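CofB (Escherichia coli, PDB 5AX6) is a minor pilin subunit of the CFA/III type IVb pilus of enterotoxigenic Escherichia coli and probably takes part in pilus assembly as a homotrimer. Local coordinates at residues A352-S357 against G379-N384; N373-K378 against K452-A457; L401-A406 against T442-N447. All blocks are in the same frame, centred on the assembly; numbering follows the deposited sequence.

Contact 1. Residues A352-S357 against G379-N384; sequences AAFSNS and GRIELN
Phe354 and Ile381 meet at about a right angle, the aliphatic chain of Ile381 standing against one face of the ring. Its CD1 lies 3.9 Å from the ring centroid of Phe354, 17° off the normal, a CH-pi contact displaced toward the rim, and CG1 comes within 3.7 Å of Phe354 CD1. With CG anti to the carbonyl carbon (chi1 -60°), the ring hangs beside Gly379, whose O lies at the ring edge, in plane. That carbonyl also accepts the Ser355 N-H (N to O 3.1 Å), in the carbonyl plane and on a lone pair. A water takes the next step along the chain, donating to Arg380 O and bonding Ser355 OG at 2.7 Å. Ala352 CB lies 3.9 Å from Ile381 CD1, while Asn356 sends its ND2 to Leu473 O. Gly379 has a positive phi, and a side chain at this position would run into Asn356 OD1. Replacing Phe354 with alanine would probably leave Ile381 CD1 without its aromatic face and open a gap beside it. The arrangement is consistent with the edge of a beta-sandwich, where the chain leaving strand 341-353 of one sheet meets strand 381-384 of the other.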
loop_
_atom_site.group_PDB
_atom_site.type_symbol
_atom_site.label_atom_id
_atom_site.label_comp_id
_atom_site.label_asym_id
_atom_site.label_seq_id
_atom_site.Cartn_x
_atom_site.Cartn_y
_atom_site.Cartn_z
ATOM N N ALA A 352 10.056 -40.102 10.868
ATOM C CA ALA A 352 9.710 -41.390 10.262
ATOM C C ALA A 352 10.709 -42.453 10.647
ATOM O O ALA A 352 11.899 -42.176 10.797
ATOM C CB ALA A 352 9.632 -41.265 8.742
ATOM N N ALA A 353 10.209 -43.667 10.837
ATOM C CA ALA A 353 11.067 -44.816 11.004
ATOM C C ALA A 353 11.084 -45.593 9.686
ATOM O O ALA A 353 10.159 -45.488 8.874
ATOM C CB ALA A 353 10.587 -45.688 12.147
ATOM N N PHE A 354 12.157 -46.333 9.449
ATOM C CA PHE A 354 12.155 -47.306 8.362
ATOM C C PHE A 354 11.202 -48.435 8.781
ATOM O O PHE A 354 10.770 -48.486 9.944
ATOM C CB PHE A 354 13.574 -47.795 8.078
ATOM C CG PHE A 354 14.516 -46.686 7.675
ATOM C CD1 PHE A 354 14.583 -46.260 6.355
ATOM C CD2 PHE A 354 15.310 -46.058 8.617
ATOM C CE1 PHE A 354 15.434 -45.233 5.980
ATOM C CE2 PHE A 354 16.164 -45.027 8.250
ATOM C CZ PHE A 354 16.232 -44.617 6.928
ATOM N N SER A 355 10.820 -49.311 7.855
ATOM C CA SER A 355 9.677 -50.163 8.160
ATOM C C SER A 355 9.881 -51.672 8.000
ATOM O O SER A 355 8.901 -52.407 7.986
ATOM C CB SER A 355 8.471 -49.726 7.319
ATOM O OG SER A 355 8.730 -49.787 5.929
ATOM N N ASN A 356 11.122 -52.144 7.908
ATOM C CA ASN A 356 11.355 -53.598 7.940
ATOM C C ASN A 356 11.236 -54.127 9.359
ATOM O O ASN A 356 11.834 -53.579 10.285
ATOM C CB ASN A 356 12.722 -53.962 7.344
ATOM C CG ASN A 356 12.718 -53.914 5.830
ATOM O OD1 ASN A 356 11.660 -54.004 5.202
ATOM N ND2 ASN A 356 13.896 -53.769 5.233
ATOM N N SER A 357 10.465 -55.203 9.523
ATOM C CA SER A 357 10.092 -55.700 10.845
ATOM C C SER A 357 10.513 -57.150 11.128
ATOM O O SER A 357 10.911 -57.485 12.245
ATOM C CB SER A 357 8.579 -55.573 11.018
ATOM O OG SER A 357 8.191 -55.923 12.327
ATOM N N GLY A 379 11.011 -51.522 3.005
ATOM C CA GLY A 379 11.210 -50.784 4.241
ATOM C C GLY A 379 11.753 -49.385 4.035
ATOM O O GLY A 379 11.943 -48.641 4.998
ATOM N N ARG A 380 12.019 -49.026 2.788
ATOM C CA ARG A 380 12.562 -47.709 2.492
ATOM C C ARG A 380 11.555 -46.624 2.861
ATOM O O ARG A 380 10.345 -46.872 2.961
ATOM C CB ARG A 380 12.931 -47.588 1.021
ATOM C CG ARG A 380 11.729 -47.534 0.089
ATOM C CD ARG A 380 12.159 -47.659 -1.363
ATOM N NE ARG A 380 11.006 -47.611 -2.257
ATOM C CZ ARG A 380 10.223 -48.653 -2.520
ATOM N NH1 ARG A 380 10.481 -49.834 -1.971
ATOM N NH2 ARG A 380 9.189 -48.516 -3.342
ATOM N N ILE A 381 12.066 -45.417 3.068
ATOM C CA ILE A 381 11.203 -44.260 3.197
ATOM C C ILE A 381 11.153 -43.562 1.847
ATOM O O ILE A 381 12.181 -43.200 1.282
ATOM C CB ILE A 381 11.696 -43.287 4.311
ATOM C CG1 ILE A 381 11.693 -43.985 5.673
ATOM C CG2 ILE A 381 10.814 -42.015 4.334
ATOM C CD1 ILE A 381 12.370 -43.183 6.811
ATOM N N GLU A 382 9.958 -43.408 1.294
ATOM C CA GLU A 382 9.850 -42.774 -0.009
ATOM C C GLU A 382 8.904 -41.589 0.064
ATOM O O GLU A 382 7.851 -41.670 0.688
ATOM C CB GLU A 382 9.378 -43.779 -1.073
ATOM C CG GLU A 382 9.298 -43.165 -2.463
ATOM C CD GLU A 382 9.117 -44.196 -3.580
ATOM O OE1 GLU A 382 9.416 -45.393 -3.357
ATOM O OE2 GLU A 382 8.682 -43.795 -4.684
ATOM N N LEU A 383 9.292 -40.489 -0.566
ATOM C CA LEU A 383 8.509 -39.255 -0.526
ATOM C C LEU A 383 8.481 -38.643 -1.913
ATOM O O LEU A 383 9.410 -38.832 -2.685
ATOM C CB LEU A 383 9.113 -38.257 0.477
ATOM C CG LEU A 383 9.213 -38.658 1.953
ATOM C CD1 LEU A 383 10.036 -37.629 2.733
ATOM C CD2 LEU A 383 7.825 -38.799 2.558
ATOM N N ASN A 384 7.419 -37.907 -2.230
ATOM C CA ASN A 384 7.381 -37.131 -3.461
ATOM C C ASN A 384 8.311 -35.937 -3.378
ATOM O O ASN A 384 8.367 -35.272 -2.345
ATOM C CB ASN A 384 5.955 -36.655 -3.749
ATOM C CG ASN A 384 5.023 -37.801 -4.066
ATOM O OD1 ASN A 384 5.364 -38.684 -4.847
ATOM N ND2 ASN A 384 3.849 -37.801 -3.455
HETATM O O HOH W 1 8.690 -47.231 5.138
#

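Contact 2. Residues N373-K378 against K452-A457; sequences NVTSEK and KWYITA
Val374 and Thr375 are the two central residues of a type I turn, closed by Ser376 N to Asn373 O at 3.1 Å, and this turn rests on Tyr454 and Thr456 of strand 452-463. Thr375 lies over one face of the tyrosine ring: its CA is 3.9 Å from the ring centroid of Tyr454, in a CH-pi contact offset toward the rim. From the same residue CG2 reaches Tyr454 CE2 at 3.9 Å. Thr375 CG2 is anti to its own carbonyl carbon, which turns OG1 toward Asn373 OD1 in a weak hydrogen bond and leaves the methyl for the ring. Val374 crosses Thr456 at about a right angle, with Val374 CG1 3.6 Å from Thr456 OG1. Glu377 stretches out beyond CG until OE1 is 3.6 Å from Thr456 CG2. Its OE2 takes a weak bond from Asn373 N, is bonded to Tyr370 OH and forms a salt bridge with Arg430 of the third subunit, which would probably favour the charged carboxylate. The same arginine packs on Val374, bringing the turn to the trimer interface. Strand 452-463 itself runs between strands 381-384 and 438-448, with Ile455 bonded by its backbone to Ile381, and Tyr454 and Thr456 to Asn447 and Gln445; Val374 also touches the side chains of these last two residues.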
loop_
_atom_site.group_PDB
_atom_site.type_symbol
_atom_site.label_atom_id
_atom_site.label_comp_id
_atom_site.label_asym_id
_atom_site.label_seq_id
_atom_site.Cartn_x
_atom_site.Cartn_y
_atom_site.Cartn_z
ATOM N N ASN A 373 19.470 -51.571 -4.039
ATOM C CA ASN A 373 18.494 -51.151 -5.033
ATOM C C ASN A 373 17.523 -50.205 -4.335
ATOM O O ASN A 373 16.434 -50.607 -3.928
ATOM C CB ASN A 373 17.764 -52.346 -5.642
ATOM C CG ASN A 373 16.739 -51.935 -6.694
ATOM O OD1 ASN A 373 16.717 -50.790 -7.147
ATOM N ND2 ASN A 373 15.882 -52.870 -7.079
ATOM N N VAL A 374 17.940 -48.956 -4.175
ATOM C CA VAL A 374 17.229 -48.049 -3.277
ATOM C C VAL A 374 15.838 -47.685 -3.776
ATOM O O VAL A 374 14.988 -47.300 -2.975
ATOM C CB VAL A 374 18.028 -46.747 -3.032
ATOM C CG1 VAL A 374 19.403 -47.074 -2.448
ATOM C CG2 VAL A 374 18.147 -45.918 -4.323
ATOM N N THR A 375 15.590 -47.802 -5.082
ATOM C CA THR A 375 14.287 -47.417 -5.618
ATOM C C THR A 375 13.216 -48.449 -5.296
ATOM O O THR A 375 12.021 -48.185 -5.472
ATOM C CB THR A 375 14.310 -47.223 -7.158
ATOM O OG1 THR A 375 14.666 -48.456 -7.794
ATOM C CG2 THR A 375 15.284 -46.133 -7.559
ATOM N N SER A 376 13.640 -49.619 -4.821
ATOM C CA SER A 376 12.737 -50.757 -4.713
ATOM C C SER A 376 12.853 -51.542 -3.417
ATOM O O SER A 376 12.067 -52.459 -3.180
ATOM C CB SER A 376 12.971 -51.721 -5.886
ATOM O OG SER A 376 12.026 -51.511 -6.909
ATOM N N GLU A 377 13.833 -51.200 -2.587
ATOM C CA GLU A 377 14.071 -51.957 -1.357
ATOM C C GLU A 377 12.912 -51.882 -0.379
ATOM O O GLU A 377 12.333 -50.821 -0.160
ATOM C CB GLU A 377 15.336 -51.465 -0.658
ATOM C CG GLU A 377 16.617 -52.134 -1.160
ATOM C CD GLU A 377 17.865 -51.441 -0.650
ATOM O OE1 GLU A 377 17.759 -50.274 -0.212
ATOM O OE2 GLU A 377 18.950 -52.059 -0.686
ATOM N N LYS A 378 12.586 -53.022 0.209
ATOM C CA LYS A 378 11.565 -53.076 1.241
ATOM C C LYS A 378 11.981 -52.230 2.437
ATOM O O LYS A 378 13.154 -52.220 2.827
ATOM C CB LYS A 378 11.308 -54.516 1.685
ATOM C CG LYS A 378 10.652 -55.384 0.618
ATOM C CD LYS A 378 9.870 -56.539 1.232
ATOM C CE LYS A 378 8.492 -56.090 1.696
ATOM N NZ LYS A 378 7.674 -55.596 0.553
ATOM N N LYS A 452 10.728 -38.673 -7.075
ATOM C CA LYS A 452 10.716 -39.298 -5.753
ATOM C C LYS A 452 12.021 -39.095 -4.976
ATOM O O LYS A 452 13.096 -39.023 -5.567
ATOM C CB LYS A 452 10.445 -40.804 -5.859
ATOM C CG LYS A 452 9.144 -41.182 -6.565
ATOM C CD LYS A 452 7.920 -40.832 -5.717
ATOM C CE LYS A 452 6.639 -41.402 -6.326
ATOM N NZ LYS A 452 5.464 -41.275 -5.403
ATOM N N TRP A 453 11.902 -39.002 -3.651
ATOM C CA TRP A 453 13.038 -39.156 -2.737
ATOM C C TRP A 453 13.076 -40.571 -2.208
ATOM O O TRP A 453 12.050 -41.096 -1.796
ATOM C CB TRP A 453 12.948 -38.228 -1.516
ATOM C CG TRP A 453 13.138 -36.756 -1.744
ATOM C CD1 TRP A 453 12.175 -35.799 -1.661
ATOM C CD2 TRP A 453 14.363 -36.073 -2.027
ATOM N NE1 TRP A 453 12.713 -34.562 -1.901
ATOM C CE2 TRP A 453 14.062 -34.699 -2.121
ATOM C CE3 TRP A 453 15.692 -36.484 -2.201
ATOM C CZ2 TRP A 453 15.030 -33.731 -2.395
ATOM C CZ3 TRP A 453 16.651 -35.529 -2.486
ATOM C CH2 TRP A 453 16.318 -34.162 -2.580
ATOM N N TYR A 454 14.262 -41.172 -2.168
ATOM C CA TYR A 454 14.419 -42.482 -1.550
ATOM C C TYR A 454 15.380 -42.418 -0.387
ATOM O O TYR A 454 16.525 -42.029 -0.562
ATOM C CB TYR A 454 14.932 -43.508 -2.558
ATOM C CG TYR A 454 14.083 -43.606 -3.799
ATOM C CD1 TYR A 454 12.953 -44.415 -3.828
ATOM C CD2 TYR A 454 14.412 -42.888 -4.938
ATOM C CE1 TYR A 454 12.169 -44.504 -4.981
ATOM C CE2 TYR A 454 13.637 -42.975 -6.088
ATOM C CZ TYR A 454 12.523 -43.786 -6.096
ATOM O OH TYR A 454 11.764 -43.874 -7.241
ATOM N N ILE A 455 14.915 -42.813 0.793
ATOM C CA ILE A 455 15.773 -42.816 1.962
ATOM C C ILE A 455 15.917 -44.245 2.434
ATOM O O ILE A 455 14.921 -44.927 2.692
ATOM C CB ILE A 455 15.228 -41.937 3.115
ATOM C CG1 ILE A 455 15.002 -40.493 2.642
ATOM C CG2 ILE A 455 16.234 -41.904 4.253
ATOM C CD1 ILE A 455 13.563 -40.149 2.293
ATOM N N THR A 456 17.163 -44.703 2.528
ATOM C CA THR A 456 17.432 -46.075 2.941
ATOM C C THR A 456 18.572 -46.089 3.928
ATOM O O THR A 456 19.271 -45.090 4.081
ATOM C CB THR A 456 17.799 -46.969 1.757
ATOM O OG1 THR A 456 18.956 -46.421 1.103
ATOM C CG2 THR A 456 16.639 -47.049 0.781
ATOM N N ALA A 457 18.767 -47.224 4.586
ATOM C CA ALA A 457 19.766 -47.318 5.638
ATOM C C ALA A 457 20.228 -48.744 5.855
ATOM O O ALA A 457 19.428 -49.682 5.782
ATOM C CB ALA A 457 19.203 -46.751 6.949
#

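Contact 3. Residues L401-A406 against T442-N447; sequences LSASIA and TAIQVN
Ile405 and Thr442 reach toward each other tip to tip, Ile405 CD1 stopping 3.6 Å from Thr442 CG2. With CG1 of the isoleucine anti to the carbonyl carbon (chi1 -57°) and the chain extended from there to CD1, the tip reaches across although the CB is not aimed squarely at the other strand. Thr442 has OG1 anti to its backbone N (chi1 178°), a rotation consistent with the hydrogen bond of OG1 to Thr458 O, and CG2 is thereby presented to Ile405. One step along, Ile405 CG1 lies 3.9 Å from Ile444 CD1, the two chains meeting at a slant. Ala403 CB makes a looser contact, 4.3 Å from Ile444 CG2. Leu401 ends the row: its CD2 sits astride Val446, 3.8 Å from both CG1 and CG2 of that residue. The strands run nearly antiparallel, at 164°, with axes 7.9 Å apart, and no hydrogen bond joins them; the contact across them is made by side-chain carbons. On the outward side Ser404 packs against Ser404 of both other subunits. Two sheets facing each other across aliphatic side chains are characteristic of a beta-sandwich, consistent with this being part of the core of the C-terminal domain.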
loop_
_atom_site.group_PDB
_atom_site.type_symbol
_atom_site.label_atom_id
_atom_site.label_comp_id
_atom_site.label_asym_id
_atom_site.label_seq_id
_atom_site.Cartn_x
_atom_site.Cartn_y
_atom_site.Cartn_z
ATOM N N LEU A 401 16.852 -32.553 0.706
ATOM C CA LEU A 401 16.368 -33.397 1.785
ATOM C C LEU A 401 17.562 -33.896 2.584
ATOM O O LEU A 401 18.574 -34.283 2.015
ATOM C CB LEU A 401 15.534 -34.571 1.239
ATOM C CG LEU A 401 14.879 -35.504 2.263
ATOM C CD1 LEU A 401 13.606 -36.143 1.716
ATOM C CD2 LEU A 401 15.837 -36.590 2.769
ATOM N N SER A 402 17.445 -33.846 3.908
ATOM C CA SER A 402 18.437 -34.438 4.800
ATOM C C SER A 402 17.731 -35.300 5.829
ATOM O O SER A 402 16.522 -35.175 6.026
ATOM C CB SER A 402 19.274 -33.367 5.501
ATOM O OG SER A 402 20.407 -33.036 4.719
ATOM N N ALA A 403 18.481 -36.191 6.465
ATOM C CA ALA A 403 17.938 -37.063 7.507
ATOM C C ALA A 403 18.913 -37.099 8.687
ATOM O O ALA A 403 20.104 -37.307 8.489
ATOM C CB ALA A 403 17.694 -38.476 6.964
ATOM N N SER A 404 18.413 -36.844 9.896
ATOM C CA SER A 404 19.228 -36.908 11.112
ATOM C C SER A 404 18.691 -38.017 12.006
ATOM O O SER A 404 17.483 -38.251 12.035
ATOM C CB SER A 404 19.209 -35.574 11.865
ATOM O OG SER A 404 19.623 -34.506 11.032
ATOM N N ILE A 405 19.570 -38.707 12.729
ATOM C CA ILE A 405 19.124 -39.824 13.544
ATOM C C ILE A 405 18.289 -39.372 14.745
ATOM O O ILE A 405 18.688 -38.469 15.487
ATOM C CB ILE A 405 20.305 -40.658 14.063
ATOM C CG1 ILE A 405 21.153 -41.155 12.897
ATOM C CG2 ILE A 405 19.765 -41.811 14.913
ATOM C CD1 ILE A 405 22.363 -41.979 13.323
ATOM N N ALA A 406 17.131 -40.003 14.937
ATOM C CA ALA A 406 16.236 -39.635 16.032
ATOM C C ALA A 406 16.193 -40.700 17.131
ATOM O O ALA A 406 16.052 -40.370 18.305
ATOM C CB ALA A 406 14.833 -39.367 15.499
ATOM N N THR A 442 25.309 -46.823 11.617
ATOM C CA THR A 442 24.376 -46.844 10.504
ATOM C C THR A 442 24.839 -45.922 9.387
ATOM O O THR A 442 25.399 -44.844 9.629
ATOM C CB THR A 442 22.943 -46.438 10.953
ATOM O OG1 THR A 442 22.067 -46.438 9.818
ATOM C CG2 THR A 442 22.942 -45.047 11.563
ATOM N N ALA A 443 24.615 -46.372 8.160
ATOM C CA ALA A 443 24.833 -45.559 6.983
ATOM C C ALA A 443 23.478 -45.212 6.392
ATOM O O ALA A 443 22.724 -46.101 5.993
ATOM C CB ALA A 443 25.709 -46.302 5.958
ATOM N N ILE A 444 23.164 -43.919 6.345
ATOM C CA ILE A 444 21.877 -43.483 5.830
ATOM C C ILE A 444 22.104 -42.752 4.519
ATOM O O ILE A 444 22.880 -41.803 4.445
ATOM C CB ILE A 444 21.129 -42.587 6.841
ATOM C CG1 ILE A 444 20.806 -43.405 8.106
ATOM C CG2 ILE A 444 19.834 -42.075 6.224
ATOM C CD1 ILE A 444 20.460 -42.577 9.365
ATOM N N GLN A 445 21.433 -43.226 3.479
ATOM C CA GLN A 445 21.614 -42.698 2.137
ATOM C C GLN A 445 20.329 -42.054 1.648
ATOM O O GLN A 445 19.234 -42.548 1.928
ATOM C CB GLN A 445 22.032 -43.822 1.180
ATOM C CG GLN A 445 22.463 -43.372 -0.218
ATOM C CD GLN A 445 23.138 -44.512 -0.974
ATOM O OE1 GLN A 445 24.218 -44.967 -0.592
ATOM N NE2 GLN A 445 22.496 -44.990 -2.025
ATOM N N VAL A 446 20.478 -40.953 0.923
ATOM C CA VAL A 446 19.356 -40.274 0.308
ATOM C C VAL A 446 19.619 -40.169 -1.173
ATOM O O VAL A 446 20.672 -39.673 -1.582
ATOM C CB VAL A 446 19.142 -38.860 0.906
ATOM C CG1 VAL A 446 18.120 -38.069 0.081
ATOM C CG2 VAL A 446 18.709 -38.977 2.386
ATOM N N ASN A 447 18.648 -40.614 -1.959
ATOM C CA ASN A 447 18.701 -40.544 -3.408
ATOM C C ASN A 447 17.417 -39.940 -3.953
ATOM O O ASN A 447 16.424 -39.856 -3.240
ATOM C CB ASN A 447 18.922 -41.936 -4.006
ATOM C CG ASN A 447 20.183 -42.591 -3.477
ATOM O OD1 ASN A 447 20.130 -43.479 -2.613
ATOM N ND2 ASN A 447 21.325 -42.135 -3.970
#

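All three contacts lie in the C-terminal domain, far from the N-terminal pilin part of the elongated chain. Leaving strand 341-353, the chain passes through helix 359-362 and a turn before contact 1 closes the excursion at strand 381-384. Contact 2 starts from that turn, within the span of contact 1, and closes only at strand 452-463, so the two cross. Contact 3 opens later and closes earlier than contact 2, lying wholly within its span and in series with contact 1. Contacts 1 and 3 join the two facing sheets, whereas contact 2 fastens the turn to the outer face of one. Trp453, packed on Leu401, links strands 452-463 and 398-409.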